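Nucleoplasmin-like protein (Drosophila melanogaster, PDB 1NLQ) binds core histones and takes part in the ATP-facilitated assembly of approximately regularly spaced nucleosomal arrays, as a histone chaperone. Local coordinates at residues V51-N54 against S59-I62. Residues are numbered along the deposited sequence; the frame is centred on the assembly and turned at random.
Sequences VEVN and SVQI
Val53 and Ile62 face each other as an antiparallel hydrogen-bonded pair. Val53 N donates to Ile62 O over 2.9 Å, an almost linear bond although the donor sits above the carbonyl plane; Ile62 N returns a longer bond of 3.2 Å to Val53 O. Asn54 and Gln61 form the following non-hydrogen-bonded pair, where CA-H...O contacts take over: the CA of Gln61 approaches Val53 O, and the CA of Asn54 approaches Val60 O at 3.3 Å.

On the face carrying Val53 and Ile62 the contact is apolar. Val53 places CG1 between its backbone N and carbonyl carbon (chi1 68°), turning that methyl to Ile62 CG2 at 3.9 Å and, more loosely, to Val60 CG1. Branched residues suit this buried side: Phe6 of a neighbouring subunit packs on Val53 and Val60, and Thr10 of that subunit on Ile62.

Polar chains fit the more open opposite face. The amide of Asn54 serves both strands: ND2 donates to Glu52 OE2 on its own strand, nearly along the C-O axis, and weakly to Gln61 OE1 across the pair at 2.7 Å (122° at the hydrogen). The Asn54 and Gln61 amides stand almost perpendicular, 87° apart. Glu52, extended beyond CG, also brings OE2 to 3.1 Å from Gln61 CG.

Strand 86-92 flanks strand 48-55 on its other side, with backbone hydrogen bonds to Glu52 and Asn54. The contact thus closes the turn end of a beta hairpin, strands 48-55 and 60-68, the latter outermost within the chain in one sheet of the nucleoplasmin-core beta sandwich, its apolar face meeting the next subunit of the pentamer.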
loop_
_atom_site.group_PDB
_atom_site.type_symbol
_atom_site.label_atom_id
_atom_site.label_comp_id
_atom_site.label_asym_id
_atom_site.label_seq_id
_atom_site.Cartn_x
_atom_site.Cartn_y
_atom_site.Cartn_z
ATOM N N VAL A 51 7.437 11.309 -12.399
ATOM C CA VAL A 51 6.280 11.322 -13.282
ATOM C C VAL A 51 5.357 12.425 -12.792
ATOM O O VAL A 51 5.039 12.500 -11.611
ATOM C CB VAL A 51 5.513 9.984 -13.246
ATOM C CG1 VAL A 51 4.273 10.062 -14.126
ATOM C CG2 VAL A 51 6.415 8.853 -13.707
ATOM N N GLU A 52 4.948 13.294 -13.700
ATOM C CA GLU A 52 4.067 14.392 -13.350
ATOM C C GLU A 52 2.720 14.158 -14.001
ATOM O O GLU A 52 2.652 13.743 -15.158
ATOM C CB GLU A 52 4.650 15.703 -13.861
ATOM C CG GLU A 52 3.754 16.899 -13.625
ATOM C CD GLU A 52 4.106 18.049 -14.530
ATOM O OE1 GLU A 52 5.175 18.666 -14.343
ATOM O OE2 GLU A 52 3.304 18.323 -15.444
ATOM N N VAL A 53 1.645 14.405 -13.264
ATOM C CA VAL A 53 0.317 14.223 -13.822
ATOM C C VAL A 53 -0.252 15.602 -14.140
ATOM O O VAL A 53 -0.020 16.564 -13.410
ATOM C CB VAL A 53 -0.629 13.459 -12.841
ATOM C CG1 VAL A 53 -0.937 14.301 -11.621
ATOM C CG2 VAL A 53 -1.922 13.093 -13.551
ATOM N N ASN A 54 -0.971 15.691 -15.256
ATOM C CA ASN A 54 -1.568 16.948 -15.682
ATOM C C ASN A 54 -3.039 16.788 -16.013
ATOM O O ASN A 54 -3.422 15.898 -16.765
ATOM C CB ASN A 54 -0.867 17.491 -16.928
ATOM C CG ASN A 54 0.585 17.816 -16.686
ATOM O OD1 ASN A 54 1.460 16.944 -16.774
ATOM N ND2 ASN A 54 0.856 19.074 -16.361
ATOM N N SER A 59 -6.761 22.489 -12.947
ATOM C CA SER A 59 -5.540 23.285 -12.854
ATOM C C SER A 59 -4.491 22.451 -12.136
ATOM O O SER A 59 -3.712 22.958 -11.312
ATOM C CB SER A 59 -5.803 24.576 -12.075
ATOM O OG SER A 59 -6.763 25.384 -12.750
ATOM N N VAL A 60 -4.500 21.162 -12.458
ATOM C CA VAL A 60 -3.601 20.198 -11.855
ATOM C C VAL A 60 -2.342 19.886 -12.651
ATOM O O VAL A 60 -2.395 19.520 -13.825
ATOM C CB VAL A 60 -4.351 18.871 -11.566
ATOM C CG1 VAL A 60 -3.360 17.719 -11.419
ATOM C CG2 VAL A 60 -5.155 19.008 -10.276
ATOM N N GLN A 61 -1.211 20.059 -11.979
ATOM C CA GLN A 61 0.109 19.762 -12.512
ATOM C C GLN A 61 0.965 19.512 -11.279
ATOM O O GLN A 61 1.329 20.445 -10.553
ATOM C CB GLN A 61 0.685 20.918 -13.336
ATOM C CG GLN A 61 2.143 20.670 -13.739
ATOM C CD GLN A 61 2.631 21.567 -14.866
ATOM O OE1 GLN A 61 2.350 21.326 -16.046
ATOM N NE2 GLN A 61 3.368 22.611 -14.503
ATOM N N ILE A 62 1.285 18.245 -11.046
ATOM C CA ILE A 62 2.051 17.881 -9.868
ATOM C C ILE A 62 2.648 16.484 -10.020
ATOM O O ILE A 62 2.032 15.610 -10.622
ATOM C CB ILE A 62 1.123 17.895 -8.629
ATOM C CG1 ILE A 62 1.928 17.698 -7.343
ATOM C CG2 ILE A 62 0.082 16.786 -8.761
ATOM C CD1 ILE A 62 1.083 17.860 -6.071
#